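Putative transcriptional regulator (Streptomyces coelicolor, PDB 2ZB9) probably binds DNA at regulatory sites through a helix-turn-helix motif and controls transcription, as a member of the TetR family. Local coordinates at residues 83-88 and 169-174; 139-144 and 165-170; 92-97 and 145-150. All coordinates share one frame; numbering follows the deposited sequence.

How the interactions relate
All three interactions belong to the helical C-terminal part of this TetR-family chain, and together they illustrate how chemistry follows position. Interactions 1 and 2 share helix 163-179 and Q169-L170, with centres about 7 Å apart; interactions 2 and 3 share helix 126-153. Interaction 1 is partly buried and purely apolar, one ring from a loop meeting one from a helix. The other two are buried and pair a salt bridge with a small aliphatic contact. In interaction 2 the ion pair reaches into the subunit interface, whereas in interaction 3 it stays within one chain, tied to the 83-88 loop through P86 and T88.

Interaction 1: residues 83-88 and 169-174; sequences LAFPDT and QLWGAV
The rings of F85 and W171 approach from opposite directions, one carried by the loop after helix 67-83 and the other by helix 163-179. The phenyl ring leads with its far edge: CZ and CE2 of F85 both come to 3.4 Å from CZ2 of W171, which lies in the plane of the phenyl ring. Seen from the indole, the approach is oblique. With ring planes at 75° and 5.5 Å between the centroids of the phenyl and the six-membered indole ring, the pair is steeply inclined without being a regular stack. CH2 of W171 takes a secondary share, 3.8 Å from CE2 of F85.

Both side chains leave the backbone toward the opposite segment and share a first torsion, CG opposite the carbonyl carbon and beside the backbone N (chi1 -76° for F85 and -62° for W171), with their rings meeting at their ends. On the helix side, CB of L170 lies against one face of the indole, 3.6 Å above its plane and displaced toward the rim. The polar edge of the indole is also held, since NE1 of W171 donates to OE1 of Q98, a bond that limits how the ring can turn. The meeting of the two rings is therefore a small apolar contact with a hydrogen-bonded tryptophan on one side.

Helices 126-153 and 91-108 both contribute to the surroundings: A144 of the first touches both rings, while F102 of the second meets W171 edge-to-face and Q98 also packs against F85. F85 thus lies against helices 126-153 and 91-108 as well as helix 163-179, and joins its loop to all three.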
loop_
_atom_site.group_PDB
_atom_site.type_symbol
_atom_site.label_atom_id
_atom_site.label_comp_id
_atom_site.label_asym_id
_atom_site.label_seq_id
_atom_site.Cartn_x
_atom_site.Cartn_y
_atom_site.Cartn_z
ATOM N N LEU A 83 -1.558 -15.425 11.386
ATOM C CA LEU A 83 -2.410 -14.727 10.423
ATOM C C LEU A 83 -3.438 -15.610 9.725
ATOM O O LEU A 83 -4.141 -15.149 8.824
ATOM C CB LEU A 83 -1.560 -14.011 9.366
ATOM C CG LEU A 83 -0.576 -12.955 9.876
ATOM C CD1 LEU A 83 0.101 -12.277 8.687
ATOM C CD2 LEU A 83 -1.318 -11.920 10.731
ATOM N N ALA A 84 -3.538 -16.866 10.145
ATOM C CA ALA A 84 -4.503 -17.791 9.554
ATOM C C ALA A 84 -5.931 -17.274 9.757
ATOM O O ALA A 84 -6.218 -16.589 10.744
ATOM C CB ALA A 84 -4.354 -19.185 10.181
ATOM N N PHE A 85 -6.826 -17.627 8.837
ATOM C CA PHE A 85 -8.212 -17.176 8.907
ATOM C C PHE A 85 -9.164 -18.068 9.683
ATOM O O PHE A 85 -9.315 -19.250 9.378
ATOM C CB PHE A 85 -8.803 -16.981 7.502
ATOM C CG PHE A 85 -8.335 -15.736 6.813
ATOM C CD1 PHE A 85 -7.111 -15.707 6.148
ATOM C CD2 PHE A 85 -9.092 -14.569 6.877
ATOM C CE1 PHE A 85 -6.644 -14.532 5.562
ATOM C CE2 PHE A 85 -8.634 -13.397 6.298
ATOM C CZ PHE A 85 -7.401 -13.379 5.636
ATOM N N PRO A 86 -9.819 -17.509 10.705
ATOM C CA PRO A 86 -10.758 -18.333 11.464
ATOM C C PRO A 86 -11.890 -18.595 10.478
ATOM O O PRO A 86 -12.175 -17.750 9.632
ATOM C CB PRO A 86 -11.211 -17.400 12.588
ATOM C CG PRO A 86 -10.068 -16.447 12.742
ATOM C CD PRO A 86 -9.677 -16.176 11.312
ATOM N N ASP A 87 -12.527 -19.752 10.566
ATOM C CA ASP A 87 -13.624 -20.058 9.659
ATOM C C ASP A 87 -14.735 -20.651 10.515
ATOM O O ASP A 87 -15.007 -21.846 10.465
ATOM C CB ASP A 87 -13.158 -21.049 8.588
ATOM C CG ASP A 87 -14.060 -21.055 7.365
ATOM O OD1 ASP A 87 -13.778 -21.821 6.418
ATOM O OD2 ASP A 87 -15.049 -20.295 7.345
ATOM N N THR A 88 -15.368 -19.784 11.299
ATOM C CA THR A 88 -16.429 -20.167 12.221
ATOM C C THR A 88 -17.848 -20.032 11.675
ATOM O O THR A 88 -18.802 -20.460 12.321
ATOM C CB THR A 88 -16.351 -19.314 13.494
ATOM O OG1 THR A 88 -16.762 -17.974 13.191
ATOM C CG2 THR A 88 -14.924 -19.276 14.019
ATOM N N GLN A 169 -9.395 -3.478 -0.071
ATOM C CA GLN A 169 -10.126 -2.531 0.761
ATOM C C GLN A 169 -10.034 -2.844 2.246
ATOM O O GLN A 169 -10.552 -2.098 3.080
ATOM C CB GLN A 169 -11.583 -2.444 0.303
ATOM C CG GLN A 169 -11.706 -1.775 -1.063
ATOM C CD GLN A 169 -13.140 -1.578 -1.495
ATOM O OE1 GLN A 169 -13.841 -2.533 -1.805
ATOM N NE2 GLN A 169 -13.584 -0.331 -1.514
ATOM N N LEU A 170 -9.372 -3.949 2.573
ATOM C CA LEU A 170 -9.159 -4.330 3.964
ATOM C C LEU A 170 -7.661 -4.246 4.245
ATOM O O LEU A 170 -7.169 -3.236 4.729
ATOM C CB LEU A 170 -9.640 -5.758 4.244
ATOM C CG LEU A 170 -11.112 -6.062 4.523
ATOM C CD1 LEU A 170 -11.750 -4.910 5.289
ATOM C CD2 LEU A 170 -11.835 -6.306 3.232
ATOM N N TRP A 171 -6.940 -5.314 3.919
ATOM C CA TRP A 171 -5.498 -5.361 4.134
ATOM C C TRP A 171 -4.764 -4.260 3.359
ATOM O O TRP A 171 -3.854 -3.623 3.888
ATOM C CB TRP A 171 -4.978 -6.753 3.742
ATOM C CG TRP A 171 -5.602 -7.817 4.594
ATOM C CD1 TRP A 171 -5.223 -8.178 5.857
ATOM C CD2 TRP A 171 -6.821 -8.529 4.322
ATOM N NE1 TRP A 171 -6.132 -9.055 6.391
ATOM C CE2 TRP A 171 -7.123 -9.286 5.479
ATOM C CE3 TRP A 171 -7.685 -8.591 3.222
ATOM C CZ2 TRP A 171 -8.266 -10.099 5.565
ATOM C CZ3 TRP A 171 -8.821 -9.402 3.307
ATOM C CH2 TRP A 171 -9.098 -10.144 4.476
ATOM N N GLY A 172 -5.166 -4.033 2.113
ATOM C CA GLY A 172 -4.523 -2.997 1.322
ATOM C C GLY A 172 -4.615 -1.635 1.992
ATOM O O GLY A 172 -3.661 -0.856 1.959
ATOM N N ALA A 173 -5.771 -1.351 2.591
ATOM C CA ALA A 173 -6.010 -0.088 3.298
ATOM C C ALA A 173 -5.055 0.044 4.478
ATOM O O ALA A 173 -4.572 1.135 4.775
ATOM C CB ALA A 173 -7.458 -0.025 3.798
ATOM N N VAL A 174 -4.806 -1.068 5.166
ATOM C CA VAL A 174 -3.894 -1.079 6.310
ATOM C C VAL A 174 -2.463 -0.845 5.818
ATOM O O VAL A 174 -1.737 -0.011 6.364
ATOM C CB VAL A 174 -3.930 -2.438 7.057
ATOM C CG1 VAL A 174 -2.957 -2.410 8.243
ATOM C CG2 VAL A 174 -5.346 -2.738 7.531
#

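Interaction 2: residues 139-144 and 165-170; sequences QRRALA and VLVDQL
R141 reaches from helix 126-153 to D168 on helix 163-179 and forms a two-pronged salt bridge. NH1 of R141 donates to OD2 of D168 at 3.3 Å with an N-H...O angle of 148°; the oxygen lies in the guanidinium plane but is itself met from above the carboxylate plane. The second prong, NH2 to OD1, is modelled so short that its exact length is doubtful. The two flat groups are turned 51° apart, so the pairing is not coplanar. An arginine chain extended from CG to NE (chi3 175°) spans the gap between helices whose local axes approach to 10.1 Å.

Further partners extend the polar network. NH1 of R141 also donates to OE1 of Q164, while D168 receives R177 of the second subunit at OD2 in another salt bridge and H176 of that subunit at OD1 in a hydrogen bond. Each carboxylate oxygen is thus engaged both within the chain and across the subunit boundary.

Beside the charges, CG1 of V167 lies over one face of the guanidinium, 3.8 Å from NH1 of R141. Its other methyl, CG2, packs more loosely at 4.2 Å from CB of A144.

Two arginines around a buried acid would probably stabilise its carboxylate form; because one of them belongs to the second subunit, the same side chain links the helix crossing to the dimer interface.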
loop_
_atom_site.group_PDB
_atom_site.type_symbol
_atom_site.label_atom_id
_atom_site.label_comp_id
_atom_site.label_asym_id
_atom_site.label_seq_id
_atom_site.Cartn_x
_atom_site.Cartn_y
_atom_site.Cartn_z
ATOM N N GLN A 139 0.210 -15.599 -1.980
ATOM C CA GLN A 139 -0.378 -16.597 -1.100
ATOM C C GLN A 139 -1.238 -15.951 -0.010
ATOM O O GLN A 139 -2.267 -16.496 0.354
ATOM C CB GLN A 139 0.715 -17.440 -0.441
ATOM C CG GLN A 139 1.710 -18.058 -1.406
ATOM C CD GLN A 139 2.857 -18.743 -0.684
ATOM O OE1 GLN A 139 2.679 -19.801 -0.075
ATOM N NE2 GLN A 139 4.038 -18.130 -0.728
ATOM N N ARG A 140 -0.820 -14.802 0.521
ATOM C CA ARG A 140 -1.629 -14.154 1.556
ATOM C C ARG A 140 -2.985 -13.828 0.933
ATOM O O ARG A 140 -4.035 -14.093 1.522
ATOM C CB ARG A 140 -0.977 -12.858 2.057
ATOM C CG ARG A 140 0.333 -13.019 2.833
ATOM C CD ARG A 140 0.179 -13.857 4.103
ATOM N NE ARG A 140 -1.120 -13.674 4.746
ATOM C CZ ARG A 140 -1.639 -14.528 5.623
ATOM N NH1 ARG A 140 -0.957 -15.616 5.971
ATOM N NH2 ARG A 140 -2.862 -14.338 6.100
ATOM N N ARG A 141 -2.948 -13.258 -0.269
ATOM C CA ARG A 141 -4.164 -12.904 -0.993
ATOM C C ARG A 141 -5.088 -14.082 -1.221
ATOM O O ARG A 141 -6.296 -13.971 -1.025
ATOM C CB ARG A 141 -3.834 -12.315 -2.356
ATOM C CG ARG A 141 -3.496 -10.861 -2.338
ATOM C CD ARG A 141 -3.702 -10.293 -3.725
ATOM N NE ARG A 141 -3.491 -8.862 -3.715
ATOM C CZ ARG A 141 -4.434 -7.960 -3.944
ATOM N NH1 ARG A 141 -5.681 -8.333 -4.216
ATOM N NH2 ARG A 141 -4.116 -6.679 -3.887
ATOM N N ALA A 142 -4.520 -15.199 -1.669
ATOM C CA ALA A 142 -5.308 -16.396 -1.939
ATOM C C ALA A 142 -5.982 -16.872 -0.663
ATOM O O ALA A 142 -7.125 -17.314 -0.687
ATOM C CB ALA A 142 -4.414 -17.503 -2.516
ATOM N N LEU A 143 -5.263 -16.775 0.451
ATOM C CA LEU A 143 -5.779 -17.189 1.755
ATOM C C LEU A 143 -6.971 -16.299 2.124
ATOM O O LEU A 143 -8.007 -16.778 2.575
ATOM C CB LEU A 143 -4.667 -17.062 2.807
ATOM C CG LEU A 143 -4.062 -18.278 3.531
ATOM C CD1 LEU A 143 -4.340 -19.593 2.799
ATOM C CD2 LEU A 143 -2.561 -18.040 3.692
ATOM N N ALA A 144 -6.825 -14.998 1.917
ATOM C CA ALA A 144 -7.902 -14.066 2.220
ATOM C C ALA A 144 -9.088 -14.233 1.252
ATOM O O ALA A 144 -10.247 -14.314 1.674
ATOM C CB ALA A 144 -7.373 -12.639 2.170
ATOM N N VAL A 165 -11.174 -7.531 -4.854
ATOM C CA VAL A 165 -11.273 -6.098 -4.599
ATOM C C VAL A 165 -11.333 -5.882 -3.089
ATOM O O VAL A 165 -10.702 -4.974 -2.559
ATOM C CB VAL A 165 -12.548 -5.479 -5.246
ATOM C CG1 VAL A 165 -12.634 -3.973 -4.904
ATOM C CG2 VAL A 165 -12.524 -5.680 -6.761
ATOM N N LEU A 166 -12.100 -6.722 -2.398
ATOM C CA LEU A 166 -12.236 -6.603 -0.945
ATOM C C LEU A 166 -10.872 -6.684 -0.273
ATOM O O LEU A 166 -10.584 -5.944 0.663
ATOM C CB LEU A 166 -13.136 -7.708 -0.391
ATOM C CG LEU A 166 -14.569 -7.775 -0.922
ATOM C CD1 LEU A 166 -15.301 -8.928 -0.241
ATOM C CD2 LEU A 166 -15.295 -6.452 -0.647
ATOM N N VAL A 167 -10.035 -7.597 -0.751
ATOM C CA VAL A 167 -8.702 -7.748 -0.194
ATOM C C VAL A 167 -7.984 -6.399 -0.119
ATOM O O VAL A 167 -7.360 -6.071 0.889
ATOM C CB VAL A 167 -7.854 -8.725 -1.041
ATOM C CG1 VAL A 167 -6.425 -8.755 -0.516
ATOM C CG2 VAL A 167 -8.468 -10.124 -1.001
ATOM N N ASP A 168 -8.072 -5.612 -1.186
ATOM C CA ASP A 168 -7.419 -4.308 -1.213
ATOM C C ASP A 168 -8.110 -3.276 -0.338
ATOM O O ASP A 168 -7.488 -2.305 0.086
ATOM C CB ASP A 168 -7.349 -3.792 -2.648
ATOM C CG ASP A 168 -6.448 -4.641 -3.517
ATOM O OD1 ASP A 168 -5.216 -4.630 -3.281
ATOM O OD2 ASP A 168 -6.975 -5.326 -4.420
ATOM N N GLN A 169 -9.395 -3.478 -0.071
ATOM C CA GLN A 169 -10.126 -2.531 0.761
ATOM C C GLN A 169 -10.034 -2.844 2.246
ATOM O O GLN A 169 -10.552 -2.098 3.080
ATOM C CB GLN A 169 -11.583 -2.444 0.303
ATOM C CG GLN A 169 -11.706 -1.775 -1.063
ATOM C CD GLN A 169 -13.140 -1.578 -1.495
ATOM O OE1 GLN A 169 -13.841 -2.533 -1.805
ATOM N NE2 GLN A 169 -13.584 -0.331 -1.514
ATOM N N LEU A 170 -9.372 -3.949 2.573
ATOM C CA LEU A 170 -9.159 -4.330 3.964
ATOM C C LEU A 170 -7.661 -4.246 4.245
ATOM O O LEU A 170 -7.169 -3.236 4.729
ATOM C CB LEU A 170 -9.640 -5.758 4.244
ATOM C CG LEU A 170 -11.112 -6.062 4.523
ATOM C CD1 LEU A 170 -11.750 -4.910 5.289
ATOM C CD2 LEU A 170 -11.835 -6.306 3.232
#

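Interaction 3: residues 92-97 and 145-150; sequences RADLLA and AERLRH
D94 and R147 make the tight end of this contact between helices 91-108 and 126-153. NH2 of R147 donates to OD2 of D94 at 2.6 Å in a salt bridge whose hydrogen bond is nearly straight, the N-H...O angle being 164°. The oxygen is reached on its anti side and lies close to the guanidinium plane, although the two flat groups are inclined by 61°. A bend at chi2 (62°) swings the end of the arginine aside, and its NH2 edge meets the acid.

The apolar part is slighter: the two leucines cross at about a right angle and touch through single methyls, CD1 of L95 at 3.7 Å from CD1 of L148. The nearest CA atoms across the contact, those of L95 and R147, are 8.9 Å apart, and the side chains bridge the gap. Toward the outside, A93, A97 and E146 occupy exposed positions on the same helical turns.

The charged pair is held by the loop between helices 67-83 and 91-108: T88 bonds to OD1 of D94, and NE of R147 donates to O of P86. On the leucine side, V163 and L166 of helix 163-179 pack on L148, placing a third helix beside this pair.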
loop_
_atom_site.group_PDB
_atom_site.type_symbol
_atom_site.label_atom_id
_atom_site.label_comp_id
_atom_site.label_asym_id
_atom_site.label_seq_id
_atom_site.Cartn_x
_atom_site.Cartn_y
_atom_site.Cartn_z
ATOM N N ARG A 92 -18.045 -11.561 9.707
ATOM C CA ARG A 92 -17.734 -10.306 10.383
ATOM C C ARG A 92 -16.762 -10.551 11.535
ATOM O O ARG A 92 -15.726 -9.902 11.628
ATOM C CB ARG A 92 -19.012 -9.648 10.916
ATOM C CG ARG A 92 -18.783 -8.255 11.514
ATOM C CD ARG A 92 -20.063 -7.702 12.141
ATOM N NE ARG A 92 -21.141 -7.606 11.161
ATOM C CZ ARG A 92 -21.499 -6.483 10.549
ATOM N NH1 ARG A 92 -20.867 -5.348 10.821
ATOM N NH2 ARG A 92 -22.485 -6.495 9.663
ATOM N N ALA A 93 -17.102 -11.501 12.403
ATOM C CA ALA A 93 -16.260 -11.835 13.546
ATOM C C ALA A 93 -14.897 -12.357 13.121
ATOM O O ALA A 93 -13.875 -11.947 13.666
ATOM C CB ALA A 93 -16.955 -12.868 14.425
ATOM N N ASP A 94 -14.877 -13.261 12.147
ATOM C CA ASP A 94 -13.616 -13.831 11.679
ATOM C C ASP A 94 -12.713 -12.773 11.048
ATOM O O ASP A 94 -11.508 -12.737 11.305
ATOM C CB ASP A 94 -13.876 -14.961 10.678
ATOM C CG ASP A 94 -14.681 -16.103 11.278
ATOM O OD1 ASP A 94 -14.734 -16.217 12.524
ATOM O OD2 ASP A 94 -15.250 -16.899 10.504
ATOM N N LEU A 95 -13.303 -11.910 10.227
ATOM C CA LEU A 95 -12.556 -10.843 9.568
ATOM C C LEU A 95 -11.951 -9.894 10.616
ATOM O O LEU A 95 -10.792 -9.484 10.497
ATOM C CB LEU A 95 -13.488 -10.078 8.619
ATOM C CG LEU A 95 -13.109 -9.867 7.143
ATOM C CD1 LEU A 95 -12.388 -11.078 6.564
ATOM C CD2 LEU A 95 -14.386 -9.588 6.355
ATOM N N LEU A 96 -12.725 -9.556 11.645
ATOM C CA LEU A 96 -12.231 -8.670 12.703
ATOM C C LEU A 96 -11.087 -9.350 13.441
ATOM O O LEU A 96 -10.066 -8.731 13.732
ATOM C CB LEU A 96 -13.333 -8.333 13.719
ATOM C CG LEU A 96 -14.198 -7.062 13.681
ATOM C CD1 LEU A 96 -13.613 -6.004 12.749
ATOM C CD2 LEU A 96 -15.599 -7.436 13.259
ATOM N N ALA A 97 -11.252 -10.631 13.741
ATOM C CA ALA A 97 -10.211 -11.372 14.452
ATOM C C ALA A 97 -8.918 -11.452 13.648
ATOM O O ALA A 97 -7.835 -11.285 14.199
ATOM C CB ALA A 97 -10.699 -12.779 14.788
ATOM N N ALA A 145 -8.801 -14.288 -0.045
ATOM C CA ALA A 145 -9.860 -14.433 -1.040
ATOM C C ALA A 145 -10.642 -15.720 -0.792
ATOM O O ALA A 145 -11.855 -15.774 -0.995
ATOM C CB ALA A 145 -9.262 -14.438 -2.440
ATOM N N GLU A 146 -9.940 -16.751 -0.337
ATOM C CA GLU A 146 -10.564 -18.035 -0.052
ATOM C C GLU A 146 -11.576 -17.915 1.084
ATOM O O GLU A 146 -12.692 -18.427 0.994
ATOM C CB GLU A 146 -9.485 -19.048 0.306
ATOM C CG GLU A 146 -9.930 -20.484 0.334
ATOM C CD GLU A 146 -8.765 -21.411 0.059
ATOM O OE1 GLU A 146 -8.347 -21.508 -1.124
ATOM O OE2 GLU A 146 -8.254 -22.022 1.024
ATOM N N ARG A 147 -11.185 -17.245 2.160
ATOM C CA ARG A 147 -12.089 -17.063 3.288
ATOM C C ARG A 147 -13.306 -16.264 2.817
ATOM O O ARG A 147 -14.443 -16.597 3.144
ATOM C CB ARG A 147 -11.391 -16.307 4.424
ATOM C CG ARG A 147 -12.314 -15.993 5.595
ATOM C CD ARG A 147 -12.850 -17.279 6.226
ATOM N NE ARG A 147 -13.857 -17.033 7.253
ATOM C CZ ARG A 147 -15.163 -16.934 7.019
ATOM N NH1 ARG A 147 -15.635 -17.060 5.786
ATOM N NH2 ARG A 147 -16.004 -16.719 8.022
ATOM N N LEU A 148 -13.050 -15.215 2.041
ATOM C CA LEU A 148 -14.108 -14.354 1.511
ATOM C C LEU A 148 -15.071 -15.102 0.583
ATOM O O LEU A 148 -16.289 -14.930 0.675
ATOM C CB LEU A 148 -13.477 -13.160 0.782
ATOM C CG LEU A 148 -13.230 -11.873 1.585
ATOM C CD1 LEU A 148 -13.068 -12.171 3.060
ATOM C CD2 LEU A 148 -12.012 -11.152 1.031
ATOM N N ARG A 149 -14.532 -15.926 -0.311
ATOM C CA ARG A 149 -15.386 -16.694 -1.211
ATOM C C ARG A 149 -16.246 -17.671 -0.415
ATOM O O ARG A 149 -17.394 -17.940 -0.781
ATOM C CB ARG A 149 -14.561 -17.482 -2.237
ATOM C CG ARG A 149 -14.011 -16.659 -3.393
ATOM C CD ARG A 149 -13.673 -17.574 -4.569
ATOM N NE ARG A 149 -12.683 -18.588 -4.209
ATOM C CZ ARG A 149 -11.373 -18.359 -4.131
ATOM N NH1 ARG A 149 -10.894 -17.150 -4.396
ATOM N NH2 ARG A 149 -10.542 -19.335 -3.783
ATOM N N HIS A 150 -15.694 -18.210 0.668
ATOM C CA HIS A 150 -16.450 -19.146 1.495
ATOM C C HIS A 150 -17.666 -18.420 2.067
ATOM O O HIS A 150 -18.774 -18.942 2.040
ATOM C CB HIS A 150 -15.577 -19.707 2.625
ATOM C CG HIS A 150 -16.239 -20.792 3.418
ATOM N ND1 HIS A 150 -16.891 -21.856 2.828
ATOM C CD2 HIS A 150 -16.341 -20.985 4.753
ATOM C CE1 HIS A 150 -17.363 -22.656 3.766
ATOM N NE2 HIS A 150 -17.042 -22.151 4.943
#